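Local coordinates for glycerate dehydrogenase related protein (Thermoplasma acidophilum, PDB 3GVX) that probably works as an NAD(P)H-dependent reductase of small 2-oxoacids such as glyoxylate and hydroxypyruvate, in the D-isomer specific 2-hydroxyacid dehydrogenase family, at residues 88-93 against 138-143; 128-133 against 154-159; 162-165 against 169-172. All coordinates share one frame; numbering follows the deposited sequence.

Contact 1 (88-93 against 138-143); sequences HAFALL and AHLAKA. With K (potassium ion), chain D.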
# COMPACT_ATOMS: atom_id res chain seq x y z
N HIS B 88 -4.14 -7.23 1.62
CA HIS B 88 -5.16 -7.54 0.62
C HIS B 88 -6.16 -6.41 0.53
O HIS B 88 -6.69 -6.14 -0.54
CB HIS B 88 -5.90 -8.83 0.95
CG HIS B 88 -6.77 -9.30 -0.17
ND1 HIS B 88 -6.29 -10.06 -1.21
CD2 HIS B 88 -8.07 -9.06 -0.45
CE1 HIS B 88 -7.26 -10.26 -2.09
NE2 HIS B 88 -8.35 -9.67 -1.65
N ALA B 89 -6.43 -5.76 1.66
CA ALA B 89 -7.36 -4.65 1.70
C ALA B 89 -6.81 -3.46 0.94
O ALA B 89 -7.53 -2.79 0.21
CB ALA B 89 -7.68 -4.28 3.15
N PHE B 90 -5.53 -3.18 1.09
CA PHE B 90 -4.98 -2.06 0.35
C PHE B 90 -4.91 -2.38 -1.14
O PHE B 90 -5.03 -1.48 -1.97
CB PHE B 90 -3.64 -1.62 0.95
CG PHE B 90 -3.78 -0.54 2.00
CD1 PHE B 90 -3.81 0.80 1.65
CD2 PHE B 90 -3.99 -0.87 3.32
CE1 PHE B 90 -4.06 1.79 2.61
CE2 PHE B 90 -4.24 0.11 4.28
CZ PHE B 90 -4.29 1.44 3.92
N ALA B 91 -4.78 -3.66 -1.47
CA ALA B 91 -4.72 -4.08 -2.87
C ALA B 91 -6.06 -3.79 -3.57
O ALA B 91 -6.08 -3.32 -4.71
CB ALA B 91 -4.36 -5.56 -2.96
N LEU B 92 -7.17 -4.06 -2.88
CA LEU B 92 -8.50 -3.80 -3.45
C LEU B 92 -8.71 -2.30 -3.55
O LEU B 92 -9.18 -1.77 -4.55
CB LEU B 92 -9.58 -4.38 -2.55
CG LEU B 92 -9.58 -5.90 -2.61
CD1 LEU B 92 -10.38 -6.46 -1.45
CD2 LEU B 92 -10.09 -6.32 -3.99
N LEU B 93 -8.37 -1.65 -2.45
CA LEU B 93 -8.48 -0.22 -2.29
C LEU B 93 -7.80 0.53 -3.43
O LEU B 93 -8.42 1.38 -4.08
CB LEU B 93 -7.85 0.17 -0.97
CG LEU B 93 -8.61 1.24 -0.19
CD1 LEU B 93 -8.23 1.12 1.28
CD2 LEU B 93 -8.34 2.62 -0.78
N ALA B 138 -4.57 0.33 9.85
CA ALA B 138 -4.29 1.69 10.28
C ALA B 138 -2.80 2.05 10.24
O ALA B 138 -2.45 3.20 10.04
CB ALA B 138 -4.85 1.91 11.68
N HIS B 139 -1.94 1.05 10.43
CA HIS B 139 -0.49 1.26 10.38
C HIS B 139 -0.12 1.58 8.94
O HIS B 139 0.65 2.49 8.69
CB HIS B 139 0.25 0.00 10.89
CG HIS B 139 1.62 -0.19 10.32
ND1 HIS B 139 2.75 0.38 10.86
CD2 HIS B 139 2.04 -0.93 9.27
CE1 HIS B 139 3.80 -0.00 10.17
NE2 HIS B 139 3.40 -0.80 9.20
N LEU B 140 -0.71 0.85 8.00
CA LEU B 140 -0.46 1.10 6.58
C LEU B 140 -1.07 2.44 6.15
O LEU B 140 -0.46 3.21 5.42
CB LEU B 140 -1.02 -0.03 5.72
CG LEU B 140 -0.42 -1.43 5.89
CD1 LEU B 140 -1.16 -2.39 4.96
CD2 LEU B 140 1.09 -1.40 5.60
N ALA B 141 -2.28 2.72 6.64
CA ALA B 141 -2.96 3.96 6.32
C ALA B 141 -2.17 5.20 6.75
O ALA B 141 -2.11 6.18 6.01
CB ALA B 141 -4.37 3.97 6.93
N LYS B 142 -1.56 5.14 7.93
CA LYS B 142 -0.75 6.26 8.41
C LYS B 142 0.44 6.45 7.50
O LYS B 142 0.83 7.56 7.21
CB LYS B 142 -0.27 6.03 9.86
CG LYS B 142 -1.38 5.89 10.88
CD LYS B 142 -2.39 7.03 10.79
CE LYS B 142 -1.76 8.40 11.02
NZ LYS B 142 -2.77 9.49 10.84
N ALA B 143 1.01 5.35 7.04
CA ALA B 143 2.16 5.41 6.14
C ALA B 143 1.77 6.08 4.82
O ALA B 143 2.52 6.87 4.26
CB ALA B 143 2.69 4.02 5.89
K K D . -4.53 -11.77 -0.08
O HOH W 1 -2.65 -10.50 1.12

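Contact 2 (128-133 against 154-159); sequences LGYGGI and SSVDQN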
# COMPACT_ATOMS: atom_id res chain seq x y z
N LEU B 128 -14.16 0.05 10.78
CA LEU B 128 -15.23 -0.50 11.57
C LEU B 128 -14.67 -1.74 12.27
O LEU B 128 -14.43 -2.77 11.63
CB LEU B 128 -16.38 -0.87 10.65
CG LEU B 128 -17.70 -1.24 11.31
CD1 LEU B 128 -18.23 -0.06 12.13
CD2 LEU B 128 -18.69 -1.66 10.23
N GLY B 129 -14.46 -1.63 13.57
CA GLY B 129 -13.90 -2.74 14.31
C GLY B 129 -12.41 -2.52 14.39
O GLY B 129 -11.73 -2.49 13.36
N TYR B 130 -11.89 -2.34 15.59
CA TYR B 130 -10.48 -2.08 15.71
C TYR B 130 -9.67 -3.18 16.34
O TYR B 130 -9.10 -3.04 17.44
CB TYR B 130 -10.22 -0.79 16.46
CG TYR B 130 -8.91 -0.18 16.02
CD1 TYR B 130 -8.69 0.14 14.69
CD2 TYR B 130 -7.89 0.05 16.93
CE1 TYR B 130 -7.48 0.69 14.27
CE2 TYR B 130 -6.67 0.59 16.53
CZ TYR B 130 -6.47 0.91 15.20
OH TYR B 130 -5.28 1.46 14.81
N GLY B 131 -9.58 -4.30 15.63
CA GLY B 131 -8.82 -5.41 16.13
C GLY B 131 -7.47 -5.57 15.43
O GLY B 131 -6.89 -4.58 14.95
N GLY B 132 -6.96 -6.80 15.39
CA GLY B 132 -5.68 -7.06 14.75
C GLY B 132 -5.62 -6.56 13.32
O GLY B 132 -4.62 -5.99 12.90
N ILE B 133 -6.70 -6.77 12.58
CA ILE B 133 -6.75 -6.33 11.20
C ILE B 133 -6.85 -4.82 11.11
O ILE B 133 -6.13 -4.19 10.35
CB ILE B 133 -7.92 -6.99 10.49
CG1 ILE B 133 -7.68 -8.51 10.46
CG2 ILE B 133 -8.12 -6.36 9.11
CD1 ILE B 133 -8.79 -9.31 9.84
N SER B 154 -14.09 -0.17 22.41
CA SER B 154 -12.90 0.26 23.13
C SER B 154 -11.52 -0.28 22.81
O SER B 154 -11.32 -1.46 22.51
CB SER B 154 -13.12 0.09 24.63
OG SER B 154 -12.01 0.59 25.35
N SER B 155 -10.57 0.63 22.92
CA SER B 155 -9.15 0.41 22.70
C SER B 155 -8.79 0.73 21.26
O SER B 155 -9.22 0.07 20.32
CB SER B 155 -8.74 -1.03 23.04
OG SER B 155 -7.37 -1.08 23.36
N VAL B 156 -8.04 1.80 21.13
CA VAL B 156 -7.54 2.23 19.84
C VAL B 156 -6.13 2.52 20.22
O VAL B 156 -5.78 2.55 21.40
CB VAL B 156 -8.20 3.54 19.33
CG1 VAL B 156 -9.67 3.30 19.04
CG2 VAL B 156 -7.96 4.67 20.32
N ASP B 157 -5.28 2.71 19.23
CA ASP B 157 -3.93 3.01 19.57
C ASP B 157 -3.60 4.37 19.02
O ASP B 157 -4.47 5.18 18.72
CB ASP B 157 -2.99 1.96 19.00
CG ASP B 157 -3.18 1.75 17.52
OD1 ASP B 157 -3.76 2.62 16.85
OD2 ASP B 157 -2.76 0.70 17.01
N GLN B 158 -2.31 4.61 18.90
CA GLN B 158 -1.82 5.86 18.41
C GLN B 158 -2.07 6.09 16.92
O GLN B 158 -1.97 7.21 16.47
CB GLN B 158 -0.33 5.95 18.66
CG GLN B 158 0.45 5.65 17.40
CD GLN B 158 1.67 4.83 17.67
OE1 GLN B 158 2.75 5.37 17.90
NE2 GLN B 158 1.51 3.51 17.67
N ASN B 159 -2.37 5.06 16.13
CA ASN B 159 -2.60 5.31 14.71
C ASN B 159 -4.03 5.70 14.37
O ASN B 159 -4.45 5.66 13.22
CB ASN B 159 -2.15 4.12 13.86
CG ASN B 159 -0.66 4.00 13.79
OD1 ASN B 159 0.06 4.99 13.84
ND2 ASN B 159 -0.18 2.77 13.67

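Contact 3 (162-165 against 169-172); sequences VISE and DLFR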
# COMPACT_ATOMS: atom_id res chain seq x y z
N VAL B 162 -9.35 9.73 15.09
CA VAL B 162 -10.70 10.02 15.54
C VAL B 162 -11.48 8.79 15.94
O VAL B 162 -11.53 7.79 15.21
CB VAL B 162 -11.51 10.78 14.46
CG1 VAL B 162 -12.91 11.12 15.00
CG2 VAL B 162 -10.76 12.04 14.01
N ILE B 163 -12.09 8.86 17.11
CA ILE B 163 -12.90 7.78 17.60
C ILE B 163 -14.32 8.23 17.35
O ILE B 163 -14.72 9.31 17.78
CB ILE B 163 -12.71 7.59 19.09
CG1 ILE B 163 -11.22 7.38 19.38
CG2 ILE B 163 -13.57 6.43 19.58
CD1 ILE B 163 -10.87 7.33 20.84
N SER B 164 -15.07 7.43 16.62
CA SER B 164 -16.44 7.82 16.34
C SER B 164 -17.38 7.31 17.42
O SER B 164 -17.03 6.48 18.26
CB SER B 164 -16.86 7.35 14.95
OG SER B 164 -16.76 5.96 14.81
N GLU B 165 -18.60 7.83 17.38
CA GLU B 165 -19.63 7.50 18.35
C GLU B 165 -20.54 6.41 17.89
O GLU B 165 -21.16 5.71 18.69
CB GLU B 165 -20.45 8.74 18.59
CG GLU B 165 -19.60 9.96 18.67
CD GLU B 165 -20.40 11.11 19.17
OE1 GLU B 165 -21.57 11.23 18.73
OE2 GLU B 165 -19.88 11.88 19.99
N ASP B 169 -21.83 7.75 12.36
CA ASP B 169 -20.90 8.86 12.54
C ASP B 169 -19.59 8.58 11.82
O ASP B 169 -18.96 9.48 11.29
CB ASP B 169 -20.66 9.11 14.04
CG ASP B 169 -19.57 10.14 14.30
OD1 ASP B 169 -19.58 11.21 13.65
OD2 ASP B 169 -18.70 9.90 15.16
N LEU B 170 -19.18 7.31 11.79
CA LEU B 170 -17.96 6.91 11.11
C LEU B 170 -18.11 7.13 9.61
O LEU B 170 -17.26 7.74 8.98
CB LEU B 170 -17.63 5.43 11.40
CG LEU B 170 -16.34 4.90 10.76
CD1 LEU B 170 -15.12 5.18 11.65
CD2 LEU B 170 -16.51 3.41 10.53
N PHE B 171 -19.20 6.63 9.03
CA PHE B 171 -19.45 6.81 7.60
C PHE B 171 -19.45 8.28 7.23
O PHE B 171 -18.98 8.67 6.17
CB PHE B 171 -20.80 6.19 7.19
CG PHE B 171 -20.72 4.72 6.89
CD1 PHE B 171 -20.28 3.82 7.85
CD2 PHE B 171 -21.03 4.24 5.63
CE1 PHE B 171 -20.15 2.47 7.55
CE2 PHE B 171 -20.91 2.88 5.32
CZ PHE B 171 -20.46 2.00 6.29
N ARG B 172 -19.96 9.11 8.13
CA ARG B 172 -20.03 10.53 7.89
C ARG B 172 -18.69 11.24 7.80
O ARG B 172 -18.58 12.28 7.17
CB ARG B 172 -20.89 11.20 8.96
CG ARG B 172 -22.38 11.02 8.79
CD ARG B 172 -23.10 12.17 9.48
NE ARG B 172 -23.08 12.04 10.93
CZ ARG B 172 -23.86 11.23 11.63
NH1 ARG B 172 -24.74 10.47 11.00
NH2 ARG B 172 -23.77 11.18 12.95

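Contact 1 (88-93 against 138-143)
The ring of Phe90, on helix 79-97, reaches across to Leu140 and Ala141 on helix 132-143. These three buried residues make the whole contact: the nearest CA atoms, those of Phe90 and Leu140, are 8.3 Å apart, and 136 Å² is buried in all. The tight part lies along one flank of the ring. Leu140 CB approaches the ring obliquely, 3.5 Å from Phe90 CE2, while Phe90 CD2 lies 3.6 Å from Leu140 CD1. Phe90 and Leu140 run antiparallel alongside one another. At the far end of the ring, Phe90 CZ lies 3.6 Å from Ala141 N and 3.9 Å from Ala141 CB; that methyl sits at the ring edge, in its plane. A chi1 of -92°, well off the staggered value near -60°, is consistent with the ring being turned to fit this place, and the ring of Phe144 meets it with nearly parallel planes. The looser side is that of Lys142, partly exposed and turned away from helix 79-97, whereas the flank of His139 and Ala143 is met by the second subunit: His139 is hydrogen-bonded to Ala143 O of that chain. On helix 79-97, His88 ND1 binds a potassium ion at 2.7 Å; a water, Val256 O, Ala257 O and Thr117 OG1 of the second subunit complete the site. Largely apolar packing thus joins the two helices. Away from it, His88, through the potassium ion, and His139 link to the second subunit, while Lys142 forms a salt bridge with Asp161 of its own chain.

Contact 2 (128-133 against 154-159)
The backbones of 128-133 and 154-159 come nearest at Tyr130 and Val156, whose CA atoms are 6.7 Å apart. The first segment is the glycine-rich turn of a Rossmann fold: it leaves strand 124-128, carries Gly129 and Gly131 of a GxGxxG-like pattern, and enters helix 132-143 with Gly131 at the N-cap position. The second belongs to the loop after the next strand, 147-151, and in relatives these two places usually flank the bound dinucleotide. Tyr130 alone reaches across from the turn. With CG anti to the backbone N (chi1 -152°), its ring extends along the loop. Near the backbone, Tyr130 CD2 meets Ser155 O at 3.6 Å, close to the ring plane, and lies 3.7 Å from Val156 CA. At the far end the hydroxyl OH donates a 2.8 Å hydrogen bond to Asp157 OD1, whose carboxylate plane stands 86° from the ring. The donor comes on the syn side of OD1 but tilted out of the carboxylate plane. Ala138 and Val160 also pack on Tyr130, so the phenol is buried although the loop facing it is partly open to solvent. Beside this contact, the backbones of Gly132 and Ile133 bond to His289 and His290 of the C-terminal histidine run, probably a purification tag. Asp157 is itself held by an Asx turn: Asn159 N gives its hydrogen to the same OD1 at 2.9 Å, approaching from the opposite face of the carboxylate and 57° out of its plane.

Contact 3 (162-165 against 169-172)
Ser164 and Glu165 meet Asp169 and Leu170 where edge strand 162-163 of the Rossmann sheet turns into helix 167-172, a strand-turn-helix connection spanning only a few residues. Hydrogen bonding across it rests on one acceptor. Glu165 N donates to Asp169 OD2 at 3.0 Å, with an N-H...O angle of 163°, meeting the anti lone pair of that oxygen. Asp169 reaches back because its CG lies anti to the backbone N (chi1 173°), and its own N is hydrogen-bonded to Ser166 OG, so the aspartate ties the turn at both its backbone and its side chain. Van der Waals contacts gather round the serine. Ser164 CB touches Asp169 OD2 at 3.2 Å, while Ser164 OG rests 3.6 Å from Leu170 CB and from Leu170 CD1. The hydroxyl, buried against this aliphatic chain, is satisfied by Ala150 O on the neighbouring strand 147-151, and Leu170 continues inward to Ile149 of the same strand. The charged groups are near but not in contact: Glu165 OE1 and Asp169 OD2 stay 4.8 Å apart with carboxylate planes turned by 61°, a proximity of like charges that the backbone N-H on OD2 would probably ease. On the helix side, Asp169 CA lies 3.7 Å above the plane of the Arg172 guanidinium, off-centre over one face.

How the contacts relate
All three contacts lie in what is, by family, the NAD-binding part of the chain, and their chemistry changes with burial and with place in the fold. Contact 1 is core, largely apolar and close to the dimer interface; contact 2 is a surface contact hung on one buried tyrosine; contact 3, partly buried, lies at the sheet edge. Contacts 1 and 2 share helix 132-143 and touch: Ala138 CB is 3.2 Å from Tyr130 OH. Contacts 2 and 3 meet through Val156 CG2 and Ile163 CD1, 4.0 Å apart, whereas contacts 1 and 3 stay about 8 Å apart at their nearest atoms. Toward the surface, aspartates take over as acceptors, of a phenol in contact 2 and of a backbone N-H in contact 3.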